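Local coordinates for peptidyl-prolyl cis-trans isomerase (Hirschia baltica, PDB 5EX2), which probably catalyses the cis-trans isomerisation of peptide bonds preceding proline, as a periplasmic folding helper of the cyclophilin family, at residues 8-13 and 229-234; 22-27 and 50-55; 61-66 and 80-85; 117-122 and 128-133. All blocks are in the same frame, centred on the assembly; numbering follows the deposited sequence.

Contact 1: residues 8-13 and 229-234; sequences ESVQAD and EAWVMR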
loop_
_atom_site.group_PDB
_atom_site.type_symbol
_atom_site.label_atom_id
_atom_site.label_comp_id
_atom_site.label_asym_id
_atom_site.label_seq_id
_atom_site.Cartn_x
_atom_site.Cartn_y
_atom_site.Cartn_z
ATOM N N GLU A 8 -6.878 19.298 13.398
ATOM C CA GLU A 8 -7.824 19.460 14.480
ATOM C C GLU A 8 -9.092 18.638 14.221
ATOM O O GLU A 8 -9.580 17.937 15.107
ATOM C CB GLU A 8 -8.158 20.941 14.652
ATOM C CG GLU A 8 -9.059 21.251 15.826
ATOM C CD GLU A 8 -9.126 22.742 16.139
ATOM O OE1 GLU A 8 -8.493 23.540 15.414
ATOM O OE2 GLU A 8 -9.811 23.119 17.114
ATOM N N SER A 9 -9.613 18.715 13.000
ATOM C CA SER A 9 -10.862 18.028 12.667
ATOM C C SER A 9 -10.697 16.507 12.654
ATOM O O SER A 9 -11.631 15.767 12.964
ATOM C CB SER A 9 -11.381 18.506 11.313
ATOM O OG SER A 9 -10.614 17.969 10.254
ATOM N N VAL A 10 -9.514 16.040 12.269
ATOM C CA VAL A 10 -9.213 14.622 12.232
ATOM C C VAL A 10 -9.010 14.072 13.650
ATOM O O VAL A 10 -9.548 13.022 13.987
ATOM C CB VAL A 10 -7.977 14.385 11.368
ATOM C CG1 VAL A 10 -7.410 12.999 11.581
ATOM C CG2 VAL A 10 -8.319 14.639 9.902
ATOM N N GLN A 11 -8.263 14.781 14.489
ATOM C CA GLN A 11 -8.028 14.318 15.859
ATOM C C GLN A 11 -9.277 14.297 16.724
ATOM O O GLN A 11 -9.397 13.477 17.637
ATOM C CB GLN A 11 -6.980 15.195 16.532
ATOM C CG GLN A 11 -5.607 14.962 15.983
ATOM C CD GLN A 11 -4.546 15.770 16.701
ATOM O OE1 GLN A 11 -4.812 16.863 17.199
ATOM N NE2 GLN A 11 -3.333 15.233 16.760
ATOM N N ALA A 12 -10.207 15.196 16.447
ATOM C CA ALA A 12 -11.421 15.282 17.233
ATOM C C ALA A 12 -12.430 14.206 16.866
ATOM O O ALA A 12 -13.455 14.087 17.522
ATOM C CB ALA A 12 -12.051 16.647 17.062
ATOM N N ASP A 13 -12.144 13.428 15.826
ATOM C CA ASP A 13 -13.165 12.585 15.203
ATOM C C ASP A 13 -12.704 11.161 14.919
ATOM O O ASP A 13 -12.582 10.749 13.770
ATOM C CB ASP A 13 -13.641 13.255 13.917
ATOM C CG ASP A 13 -14.905 12.632 13.355
ATOM O OD1 ASP A 13 -15.541 11.796 14.034
ATOM O OD2 ASP A 13 -15.299 13.020 12.240
ATOM N N GLU A 229 2.489 12.386 11.713
ATOM C CA GLU A 229 1.301 11.713 12.217
ATOM C C GLU A 229 0.333 11.548 11.057
ATOM O O GLU A 229 -0.044 12.523 10.410
ATOM C CB GLU A 229 0.675 12.502 13.374
ATOM C CG GLU A 229 1.607 12.626 14.594
ATOM C CD GLU A 229 1.103 13.547 15.709
ATOM O OE1 GLU A 229 -0.106 13.844 15.786
ATOM O OE2 GLU A 229 1.946 13.957 16.530
ATOM N N ALA A 230 -0.058 10.302 10.798
ATOM C CA ALA A 230 -0.933 9.991 9.673
ATOM C C ALA A 230 -2.268 9.433 10.136
ATOM O O ALA A 230 -2.350 8.723 11.142
ATOM C CB ALA A 230 -0.247 9.007 8.730
ATOM N N TRP A 231 -3.300 9.783 9.394
ATOM C CA TRP A 231 -4.635 9.261 9.641
ATOM C C TRP A 231 -5.218 8.829 8.321
ATOM O O TRP A 231 -4.932 9.422 7.279
ATOM C CB TRP A 231 -5.551 10.303 10.302
ATOM C CG TRP A 231 -5.391 10.491 11.792
ATOM C CD1 TRP A 231 -6.123 9.888 12.796
ATOM C CD2 TRP A 231 -4.489 11.382 12.442
ATOM N NE1 TRP A 231 -5.708 10.348 14.022
ATOM C CE2 TRP A 231 -4.701 11.261 13.833
ATOM C CE3 TRP A 231 -3.510 12.258 11.983
ATOM C CZ2 TRP A 231 -3.972 11.989 14.764
ATOM C CZ3 TRP A 231 -2.788 12.980 12.903
ATOM C CH2 TRP A 231 -3.016 12.841 14.284
ATOM N N VAL A 232 -6.045 7.797 8.382
ATOM C CA VAL A 232 -6.743 7.254 7.222
ATOM C C VAL A 232 -8.209 7.233 7.567
ATOM O O VAL A 232 -8.587 6.805 8.655
ATOM C CB VAL A 232 -6.239 5.843 6.863
ATOM C CG1 VAL A 232 -7.034 5.247 5.712
ATOM C CG2 VAL A 232 -4.774 5.881 6.546
ATOM N N MET A 233 -9.033 7.726 6.664
ATOM C CA MET A 233 -10.472 7.732 6.892
ATOM C C MET A 233 -10.970 6.302 7.123
ATOM O O MET A 233 -10.514 5.351 6.509
ATOM C CB MET A 233 -11.194 8.385 5.713
ATOM C CG MET A 233 -12.730 8.481 5.878
ATOM S SD MET A 233 -13.499 9.438 4.590
ATOM C CE MET A 233 -13.032 11.108 5.041
ATOM N N ARG A 234 -11.887 6.163 8.071
ATOM C CA ARG A 234 -12.490 4.881 8.397
ATOM C C ARG A 234 -13.559 4.536 7.366
ATOM O O ARG A 234 -14.503 5.296 7.163
ATOM C CB ARG A 234 -13.092 4.909 9.805
ATOM C CG ARG A 234 -12.038 4.893 10.898
ATOM C CD ARG A 234 -12.605 4.707 12.299
ATOM N NE ARG A 234 -11.547 4.733 13.313
ATOM C CZ ARG A 234 -10.720 3.723 13.589
ATOM N NH1 ARG A 234 -10.797 2.574 12.928
ATOM N NH2 ARG A 234 -9.800 3.862 14.534
HETATM O O HOH W 1 -0.893 15.647 17.861
#
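Val10 and Gln11, on the short N-terminal helix 7-11, meet Trp231 on the middle strand of a three-stranded antiparallel sheet, a helix-on-sheet packing that brings the start of the chain against a strand more than 200 residues later. The apolar part is a CH-pi contact. CG1 of Val10 stands over one face of the indole, 3.5 Å from the centroid of the five-membered ring and 21° off the ring normal. Its closest ring atom is Trp231 CG, at 3.2 Å, so the methyl sits toward the rim where the ring joins its CB. The valine torsion accounts for this: CG1 lies trans to the backbone N (chi1 165°) and is the branch that reaches the ring, while CG2 is turned elsewhere. Gln11 passes the far end of the indole with an extended chain, its CG 3.6 Å from Trp231 CZ2. Its amide plane is steeply inclined to the ring, at 78°, and NE2 approaches Trp231 CH2 obliquely at 3.5 Å. Replacing Trp231 by an alanine would probably leave the Val10 methyl without its aromatic face and let the Gln11 chain swing more loosely. Around this pair, Trp17 of strand 17-19 also touches Val10, and Val262 of strand 261-264 touches Trp231. The polar part runs through water. Gln11 NE2 and Glu229 OE1 are 3.6 Å apart and make no direct hydrogen bond; one water accepts from Gln11 NE2 at 2.7 Å and donates to Glu229 OE1 at 2.9 Å.

Contact 2: residues 22-27 and 50-55; sequences PDNLVI and QIRKVV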
loop_
_atom_site.group_PDB
_atom_site.type_symbol
_atom_site.label_atom_id
_atom_site.label_comp_id
_atom_site.label_asym_id
_atom_site.label_seq_id
_atom_site.Cartn_x
_atom_site.Cartn_y
_atom_site.Cartn_z
ATOM N N PRO A 22 2.863 4.152 14.044
ATOM C CA PRO A 22 4.163 4.549 13.485
ATOM C C PRO A 22 5.021 3.383 12.982
ATOM O O PRO A 22 5.809 3.605 12.072
ATOM C CB PRO A 22 4.866 5.247 14.666
ATOM C CG PRO A 22 3.823 5.617 15.601
ATOM C CD PRO A 22 2.638 4.716 15.387
ATOM N N ASP A 23 4.867 2.183 13.533
ATOM C CA ASP A 23 5.636 1.046 13.050
ATOM C C ASP A 23 5.054 0.498 11.738
ATOM O O ASP A 23 5.639 -0.404 11.146
ATOM C CB ASP A 23 5.700 -0.061 14.108
ATOM C CG ASP A 23 6.957 -0.905 13.987
ATOM O OD1 ASP A 23 8.044 -0.336 13.731
ATOM O OD2 ASP A 23 6.884 -2.140 14.140
ATOM N N ASN A 24 3.911 1.014 11.299
ATOM C CA ASN A 24 3.368 0.654 9.989
ATOM C C ASN A 24 3.530 1.781 8.976
ATOM O O ASN A 24 2.907 1.758 7.927
ATOM C CB ASN A 24 1.879 0.299 10.087
ATOM C CG ASN A 24 1.623 -0.961 10.865
ATOM O OD1 ASN A 24 2.521 -1.749 11.103
ATOM N ND2 ASN A 24 0.376 -1.153 11.272
ATOM N N LEU A 25 4.354 2.775 9.291
ATOM C CA LEU A 25 4.463 3.961 8.451
ATOM C C LEU A 25 5.905 4.185 8.040
ATOM O O LEU A 25 6.778 4.352 8.882
ATOM C CB LEU A 25 3.926 5.188 9.189
ATOM C CG LEU A 25 3.827 6.507 8.425
ATOM C CD1 LEU A 25 2.951 6.389 7.185
ATOM C CD2 LEU A 25 3.272 7.586 9.362
ATOM N N VAL A 26 6.125 4.222 6.733
ATOM C CA VAL A 26 7.452 4.362 6.164
ATOM C C VAL A 26 7.517 5.637 5.352
ATOM O O VAL A 26 6.603 5.952 4.592
ATOM C CB VAL A 26 7.789 3.176 5.239
ATOM C CG1 VAL A 26 9.278 3.148 4.911
ATOM C CG2 VAL A 26 7.316 1.855 5.847
ATOM N N ILE A 27 8.613 6.370 5.505
ATOM C CA ILE A 27 8.860 7.556 4.709
ATOM C C ILE A 27 9.872 7.222 3.615
ATOM O O ILE A 27 10.996 6.885 3.919
ATOM C CB ILE A 27 9.401 8.712 5.549
ATOM C CG1 ILE A 27 8.577 8.888 6.834
ATOM C CG2 ILE A 27 9.397 9.985 4.725
ATOM C CD1 ILE A 27 9.099 9.973 7.727
ATOM N N GLN A 50 9.811 -7.935 6.222
ATOM C CA GLN A 50 10.955 -7.757 5.326
ATOM C C GLN A 50 11.231 -6.291 5.046
ATOM O O GLN A 50 12.379 -5.843 5.092
ATOM C CB GLN A 50 10.709 -8.503 4.023
ATOM C CG GLN A 50 11.832 -8.417 2.992
ATOM C CD GLN A 50 12.953 -9.412 3.226
ATOM O OE1 GLN A 50 12.993 -10.107 4.239
ATOM N NE2 GLN A 50 13.860 -9.503 2.259
ATOM N N ILE A 51 10.194 -5.520 4.749
ATOM C CA ILE A 51 10.394 -4.109 4.428
ATOM C C ILE A 51 10.954 -3.368 5.638
ATOM O O ILE A 51 11.896 -2.606 5.502
ATOM C CB ILE A 51 9.094 -3.451 3.942
ATOM C CG1 ILE A 51 8.649 -4.079 2.600
ATOM C CG2 ILE A 51 9.253 -1.946 3.820
ATOM C CD1 ILE A 51 9.657 -3.992 1.449
ATOM N N ARG A 52 10.407 -3.597 6.822
ATOM C CA ARG A 52 10.980 -2.959 8.011
ATOM C C ARG A 52 12.457 -3.289 8.165
ATOM O O ARG A 52 13.279 -2.414 8.449
ATOM C CB ARG A 52 10.252 -3.388 9.282
ATOM C CG ARG A 52 8.825 -2.922 9.384
ATOM C CD ARG A 52 8.343 -2.967 10.823
ATOM N NE ARG A 52 6.896 -2.816 10.887
ATOM C CZ ARG A 52 6.040 -3.822 11.006
ATOM N NH1 ARG A 52 6.464 -5.078 11.104
ATOM N NH2 ARG A 52 4.746 -3.563 11.041
ATOM N N LYS A 53 12.788 -4.555 7.987
ATOM C CA LYS A 53 14.156 -5.021 8.099
ATOM C C LYS A 53 15.057 -4.319 7.093
ATOM O O LYS A 53 16.116 -3.815 7.455
ATOM C CB LYS A 53 14.185 -6.536 7.900
ATOM C CG LYS A 53 15.554 -7.172 7.911
ATOM C CD LYS A 53 15.442 -8.678 7.652
ATOM C CE LYS A 53 16.811 -9.343 7.563
ATOM N NZ LYS A 53 17.464 -9.474 8.893
ATOM N N VAL A 54 14.659 -4.286 5.825
ATOM C CA VAL A 54 15.517 -3.679 4.806
ATOM C C VAL A 54 15.661 -2.170 5.044
ATOM O O VAL A 54 16.754 -1.617 4.963
ATOM C CB VAL A 54 14.981 -3.975 3.385
ATOM C CG1 VAL A 54 15.835 -3.301 2.326
ATOM C CG2 VAL A 54 14.956 -5.473 3.140
ATOM N N VAL A 55 14.567 -1.504 5.382
ATOM C CA VAL A 55 14.624 -0.082 5.676
ATOM C C VAL A 55 15.664 0.171 6.761
ATOM O O VAL A 55 16.515 1.053 6.626
ATOM C CB VAL A 55 13.227 0.467 6.108
ATOM C CG1 VAL A 55 13.344 1.866 6.707
ATOM C CG2 VAL A 55 12.281 0.490 4.930
#
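Arg52 reaches from helix 45-57 to the turn before strand 25-30 and grips the backbone of Asp23. Its NE gives a nearly straight bond to Asp23 O, 2.7 Å with an N-H...O angle of 164°, and the acceptor lies in the guanidinium plane. NH2 adds a weak bond to the same oxygen and a shorter one, 2.9 Å, to Asn24 OD1, which is also met at the guanidinium edge, almost in line with its C=O bond, though this bond is bent at the hydrogen (133°). The Asp23 carboxylate is placed differently. It lies nearly parallel to the guanidinium, the planes 8° apart, with OD2 over the face and 3.3 Å from Arg52 NE, so this salt bridge rests on charge alone. An extended chain from CG to NE carries the arginine head across the gap.

In the second shell, Asp23 OD1 is held by Ser220 OG and by a salt bridge to Arg56, one helical turn beyond Arg52, which is consistent with a carboxylate held in place over the guanidinium. Deeper in, Val26 CG1 packs on Val55 CG2 at 4.0 Å, and Met218 of strand 212-218 touches both valines. The arrangement is that of a helix packed against the closed eight-stranded antiparallel barrel of the cyclophilin fold.

Contact 3: residues 61-66 and 80-85; sequences SGTKFH and AATLGR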
loop_
_atom_site.group_PDB
_atom_site.type_symbol
_atom_site.label_atom_id
_atom_site.label_comp_id
_atom_site.label_asym_id
_atom_site.label_seq_id
_atom_site.Cartn_x
_atom_site.Cartn_y
_atom_site.Cartn_z
ATOM N N SER A 61 18.820 3.428 0.737
ATOM C CA SER A 61 19.198 4.789 0.443
ATOM C C SER A 61 20.086 4.817 -0.777
ATOM O O SER A 61 21.058 4.066 -0.883
ATOM C CB SER A 61 19.874 5.435 1.641
ATOM O OG SER A 61 18.913 5.545 2.672
ATOM N N GLY A 62 19.716 5.662 -1.728
ATOM C CA GLY A 62 20.446 5.760 -2.977
ATOM C C GLY A 62 20.040 4.791 -4.067
ATOM O O GLY A 62 20.593 4.833 -5.157
ATOM N N THR A 63 19.104 3.899 -3.793
ATOM C CA THR A 63 18.687 2.986 -4.851
ATOM C C THR A 63 17.863 3.727 -5.903
ATOM O O THR A 63 17.107 4.649 -5.610
ATOM C CB THR A 63 17.884 1.794 -4.311
ATOM O OG1 THR A 63 16.777 2.254 -3.538
ATOM C CG2 THR A 63 18.765 0.875 -3.456
ATOM N N LYS A 64 18.017 3.302 -7.146
ATOM C CA LYS A 64 17.402 3.998 -8.259
ATOM C C LYS A 64 15.967 3.540 -8.462
ATOM O O LYS A 64 15.596 2.441 -8.058
ATOM C CB LYS A 64 18.172 3.746 -9.546
ATOM C CG LYS A 64 19.638 4.098 -9.479
ATOM C CD LYS A 64 19.872 5.564 -9.238
ATOM C CE LYS A 64 21.361 5.898 -9.341
ATOM N NZ LYS A 64 21.924 5.569 -10.681
ATOM N N PHE A 65 15.172 4.364 -9.123
ATOM C CA PHE A 65 13.935 3.886 -9.728
ATOM C C PHE A 65 14.296 3.514 -11.147
ATOM O O PHE A 65 14.194 4.316 -12.081
ATOM C CB PHE A 65 12.841 4.939 -9.651
ATOM C CG PHE A 65 12.310 5.087 -8.282
ATOM C CD1 PHE A 65 11.377 4.189 -7.804
ATOM C CD2 PHE A 65 12.765 6.081 -7.446
ATOM C CE1 PHE A 65 10.896 4.292 -6.515
ATOM C CE2 PHE A 65 12.287 6.185 -6.156
ATOM C CZ PHE A 65 11.352 5.291 -5.694
ATOM N N HIS A 66 14.765 2.283 -11.293
ATOM C CA HIS A 66 15.433 1.854 -12.516
ATOM C C HIS A 66 14.495 1.306 -13.586
ATOM O O HIS A 66 14.922 1.094 -14.713
ATOM C CB HIS A 66 16.482 0.797 -12.186
ATOM C CG HIS A 66 15.893 -0.486 -11.700
ATOM N ND1 HIS A 66 15.544 -0.704 -10.384
ATOM C CD2 HIS A 66 15.536 -1.605 -12.375
ATOM C CE1 HIS A 66 15.014 -1.910 -10.265
ATOM N NE2 HIS A 66 14.996 -2.476 -11.457
ATOM N N ALA A 80 21.672 -4.229 -4.714
ATOM C CA ALA A 80 22.964 -4.650 -5.244
ATOM C C ALA A 80 23.498 -3.675 -6.289
ATOM O O ALA A 80 24.699 -3.406 -6.345
ATOM C CB ALA A 80 22.854 -6.040 -5.840
ATOM N N ALA A 81 22.602 -3.112 -7.087
ATOM C CA ALA A 81 23.013 -2.255 -8.190
ATOM C C ALA A 81 23.746 -0.999 -7.718
ATOM O O ALA A 81 24.660 -0.518 -8.406
ATOM C CB ALA A 81 21.820 -1.879 -9.023
ATOM N N THR A 82 23.348 -0.448 -6.573
ATOM C CA THR A 82 23.994 0.773 -6.084
ATOM C C THR A 82 24.925 0.510 -4.878
ATOM O O THR A 82 25.919 1.220 -4.705
ATOM C CB THR A 82 22.940 1.855 -5.732
ATOM O OG1 THR A 82 21.875 1.274 -4.987
ATOM C CG2 THR A 82 22.363 2.467 -7.003
ATOM N N LEU A 83 24.692 -0.554 -4.112
ATOM C CA LEU A 83 25.636 -0.933 -3.057
ATOM C C LEU A 83 26.985 -1.376 -3.653
ATOM O O LEU A 83 28.035 -1.105 -3.083
ATOM C CB LEU A 83 25.059 -2.048 -2.185
ATOM C CG LEU A 83 25.953 -2.568 -1.062
ATOM C CD1 LEU A 83 26.271 -1.475 -0.044
ATOM C CD2 LEU A 83 25.299 -3.759 -0.383
ATOM N N GLY A 84 26.941 -2.058 -4.791
ATOM C CA GLY A 84 28.150 -2.506 -5.455
ATOM C C GLY A 84 28.495 -3.934 -5.095
ATOM O O GLY A 84 29.468 -4.482 -5.599
ATOM N N ARG A 85 27.674 -4.548 -4.250
ATOM C CA ARG A 85 27.846 -5.937 -3.861
ATOM C C ARG A 85 26.479 -6.487 -3.523
ATOM O O ARG A 85 25.538 -5.726 -3.309
ATOM C CB ARG A 85 28.814 -6.055 -2.686
ATOM C CG ARG A 85 28.426 -5.249 -1.465
ATOM C CD ARG A 85 29.396 -5.495 -0.315
ATOM N NE ARG A 85 28.978 -4.827 0.910
ATOM C CZ ARG A 85 27.998 -5.262 1.698
ATOM N NH1 ARG A 85 27.320 -6.369 1.391
ATOM N NH2 ARG A 85 27.680 -4.582 2.790
HETATM O O HOH W 2 22.339 2.315 -2.572
#
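Thr82 of helix 79-83 points its side chain at the backbone and side chains of residues 62-64, and its two branches do different work. OG1 faces Thr63: the two threonines cross at about a right angle, and Thr63 CG2 comes within 3.5 Å of Thr82 OG1, a methyl-to-hydroxyl contact with no direct hydrogen bond. CG2 meets the residues flanking Thr63: it is 3.5 Å from Gly62 O and 4.0 Å from Lys64 CG, the lysine chain passing obliquely. The torsion explains the split: with chi1 at 45°, OG1 sits between the backbone N and carbonyl carbon, leaving CG2 trans to the carbonyl carbon. The hydroxyl finds its polar partner in a water, 2.7 Å from Thr82 OG1, which donates to Ser61 O, also at 2.7 Å. A valine in place of Thr82 would probably leave the water held by Ser61 O without its second partner and break the bridge between the segments.

Thr63 turns its own hydroxyl back to Tyr60 O, so its methyl is the group offered to Thr82. Gly62 has a positive phi (87°) at which a beta carbon would collide with the carbonyl oxygen of Ser61. In the fold, helix 79-83 follows strand 73-76 and lies beside the start of strand 63-69; Thr63, and Gly62 just before it, hydrogen-bond through their backbones to Leu213 of barrel strand 212-218.

Contact 4: residues 117-122 and 128-133; sequences KSQYTG and PIETRQ. With MG (magnesium ion), chain C.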
loop_
_atom_site.group_PDB
_atom_site.type_symbol
_atom_site.label_atom_id
_atom_site.label_comp_id
_atom_site.label_asym_id
_atom_site.label_seq_id
_atom_site.Cartn_x
_atom_site.Cartn_y
_atom_site.Cartn_z
ATOM N N LYS A 117 -21.741 -11.870 -8.027
ATOM C CA LYS A 117 -20.517 -12.335 -8.696
ATOM C C LYS A 117 -19.690 -13.254 -7.805
ATOM O O LYS A 117 -19.960 -13.393 -6.605
ATOM C CB LYS A 117 -19.669 -11.152 -9.177
ATOM C CG LYS A 117 -20.315 -10.351 -10.315
ATOM C CD LYS A 117 -19.360 -9.294 -10.873
ATOM C CE LYS A 117 -20.032 -8.411 -11.921
ATOM N NZ LYS A 117 -20.340 -9.153 -13.185
ATOM N N SER A 118 -18.678 -13.883 -8.398
ATOM C CA SER A 118 -17.829 -14.809 -7.665
ATOM C C SER A 118 -16.896 -14.063 -6.746
ATOM O O SER A 118 -16.362 -14.626 -5.792
ATOM C CB SER A 118 -17.016 -15.676 -8.616
ATOM O OG SER A 118 -17.872 -16.549 -9.333
ATOM N N GLN A 119 -16.672 -12.794 -7.059
ATOM C CA GLN A 119 -15.780 -11.954 -6.274
ATOM C C GLN A 119 -16.391 -10.585 -6.100
ATOM O O GLN A 119 -17.263 -10.194 -6.852
ATOM C CB GLN A 119 -14.410 -11.846 -6.957
ATOM C CG GLN A 119 -13.660 -13.156 -6.951
ATOM C CD GLN A 119 -12.446 -13.218 -7.849
ATOM O OE1 GLN A 119 -11.897 -14.292 -8.035
ATOM N NE2 GLN A 119 -12.001 -12.076 -8.380
ATOM N N TYR A 120 -15.924 -9.846 -5.102
ATOM C CA TYR A 120 -16.288 -8.448 -4.992
ATOM C C TYR A 120 -15.109 -7.731 -4.386
ATOM O O TYR A 120 -14.182 -8.369 -3.886
ATOM C CB TYR A 120 -17.569 -8.252 -4.159
ATOM C CG TYR A 120 -17.425 -8.539 -2.690
ATOM C CD1 TYR A 120 -17.592 -9.823 -2.182
ATOM C CD2 TYR A 120 -17.152 -7.511 -1.794
ATOM C CE1 TYR A 120 -17.464 -10.068 -0.817
ATOM C CE2 TYR A 120 -17.013 -7.745 -0.439
ATOM C CZ TYR A 120 -17.161 -9.019 0.051
ATOM O OH TYR A 120 -17.033 -9.243 1.409
ATOM N N THR A 121 -15.178 -6.407 -4.440
ATOM C CA THR A 121 -14.155 -5.571 -3.867
ATOM C C THR A 121 -14.753 -4.651 -2.816
ATOM O O THR A 121 -15.955 -4.362 -2.782
ATOM C CB THR A 121 -13.458 -4.699 -4.914
ATOM O OG1 THR A 121 -14.380 -3.736 -5.432
ATOM C CG2 THR A 121 -12.862 -5.527 -6.059
ATOM N N GLY A 122 -13.887 -4.168 -1.955
ATOM C CA GLY A 122 -14.293 -3.247 -0.918
ATOM C C GLY A 122 -13.045 -2.749 -0.245
ATOM O O GLY A 122 -11.941 -2.850 -0.797
ATOM N N PRO A 128 -7.532 -1.292 -0.431
ATOM C CA PRO A 128 -8.480 -1.940 -1.324
ATOM C C PRO A 128 -8.324 -3.444 -1.179
ATOM O O PRO A 128 -7.206 -3.954 -1.061
ATOM C CB PRO A 128 -8.056 -1.440 -2.697
ATOM C CG PRO A 128 -6.565 -1.249 -2.561
ATOM C CD PRO A 128 -6.347 -0.793 -1.149
ATOM N N ILE A 129 -9.442 -4.162 -1.209
ATOM C CA ILE A 129 -9.450 -5.598 -1.016
ATOM C C ILE A 129 -10.376 -6.210 -2.050
ATOM O O ILE A 129 -11.427 -5.647 -2.337
ATOM C CB ILE A 129 -9.930 -5.994 0.396
ATOM C CG1 ILE A 129 -9.097 -5.309 1.484
ATOM C CG2 ILE A 129 -9.925 -7.515 0.564
ATOM C CD1 ILE A 129 -7.685 -5.819 1.596
ATOM N N GLU A 130 -9.954 -7.320 -2.647
ATOM C CA GLU A 130 -10.823 -8.147 -3.476
ATOM C C GLU A 130 -10.907 -9.512 -2.819
ATOM O O GLU A 130 -9.965 -9.984 -2.194
ATOM C CB GLU A 130 -10.303 -8.256 -4.918
ATOM C CG GLU A 130 -11.229 -9.023 -5.821
ATOM C CD GLU A 130 -10.865 -8.920 -7.278
ATOM O OE1 GLU A 130 -9.709 -8.572 -7.604
ATOM O OE2 GLU A 130 -11.750 -9.191 -8.097
ATOM N N THR A 131 -12.059 -10.155 -2.943
ATOM C CA THR A 131 -12.282 -11.357 -2.180
ATOM C C THR A 131 -13.195 -12.324 -2.876
ATOM O O THR A 131 -14.063 -11.923 -3.628
ATOM C CB THR A 131 -12.879 -11.004 -0.812
ATOM O OG1 THR A 131 -12.922 -12.152 0.035
ATOM C CG2 THR A 131 -14.264 -10.364 -0.923
ATOM N N ARG A 132 -12.960 -13.604 -2.606
ATOM C CA ARG A 132 -13.960 -14.627 -2.856
ATOM C C ARG A 132 -15.114 -14.397 -1.880
ATOM O O ARG A 132 -14.986 -13.673 -0.894
ATOM C CB ARG A 132 -13.344 -16.020 -2.717
ATOM C CG ARG A 132 -12.121 -16.231 -3.592
ATOM C CD ARG A 132 -12.446 -16.139 -5.068
ATOM N NE ARG A 132 -13.222 -17.287 -5.514
ATOM C CZ ARG A 132 -13.624 -17.478 -6.767
ATOM N NH1 ARG A 132 -13.306 -16.605 -7.719
ATOM N NH2 ARG A 132 -14.320 -18.557 -7.073
ATOM N N GLN A 133 -16.265 -14.978 -2.174
ATOM C CA GLN A 133 -17.456 -14.656 -1.411
ATOM C C GLN A 133 -17.389 -15.137 0.030
ATOM O O GLN A 133 -16.969 -16.255 0.312
ATOM C CB GLN A 133 -18.680 -15.250 -2.111
ATOM C CG GLN A 133 -19.065 -14.453 -3.325
ATOM C CD GLN A 133 -19.593 -13.075 -3.000
ATOM O OE1 GLN A 133 -19.865 -12.749 -1.832
ATOM N NE2 GLN A 133 -19.765 -12.263 -4.023
HETATM MG MG MG C . -21.786 -12.371 -0.486
HETATM O O HOH W 3 -16.459 -16.831 -4.375
HETATM O O HOH W 4 -22.938 -13.233 -2.320
HETATM O O HOH W 5 -23.742 -11.335 0.119
HETATM O O HOH W 6 -20.488 -11.412 1.369
#
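Gln133 reaches from the end of strand 127-132 back to the start of its hairpin partner, linking Lys117 to a magnesium ion. From CB, the chain bends at chi2 (-68°). CG passes 3.6 Å from Lys117 O, and beyond CD the amide divides its duties: NE2 donates to Lys117 O at 2.8 Å, from a direction tilted out of the carbonyl plane, while OE1 binds the magnesium ion at 2.4 Å and lies 3.7 Å from Tyr120 CD1, oblique to the ring. The bond at NE2 and the metal bond at OE1 together hold the amide's rotation. Three waters, with Gln115 and Glu135, complete the site.

Next to it, the Tyr120 ring takes Thr131 CG2 over one face, 3.5 Å from its centroid, and Tyr120 OH bonds to Asp134. On the face of the sheet bearing Gln119, Glu130 and Arg132, the Gln119 amide uses both ends. OE1 accepts from Arg132 NH1 at 2.7 Å, in the guanidinium plane, and NE2 reaches Glu130 OE2 at 2.9 Å from above the carboxylate plane; the other carboxylate oxygen, OE1, pairs with Arg179.

The backbone carries two hydrogen-bonded pairs, Tyr120 with Thr131 and Gly122 with Ile129, flanking the non-hydrogen-bonded pair of Thr121 and Glu130. With the strand axes at 160°, this is an antiparallel beta hairpin, here with a metal site at its open end.

Contacts 1 and 2 touch: Ala230 CB packs on Leu25 CD2 at 3.8 Å, which joins the three-stranded sheet carrying residues 229-234 to the barrel strand of residues 22-27. Contacts 2 and 3, with centres about 18 Å apart, do not touch, but both reach the barrel, and helix 45-57 leads into strand 63-69. Contact 4 belongs to a separate five-stranded sheet, on the other side of the chain's centre from contacts 2 and 3, with its centre about 28 Å and 37 Å from theirs. Of the four, it alone holds a magnesium ligand, Gln133; the nearest atoms of contacts 1 and 4 are about 9 Å apart, without touching.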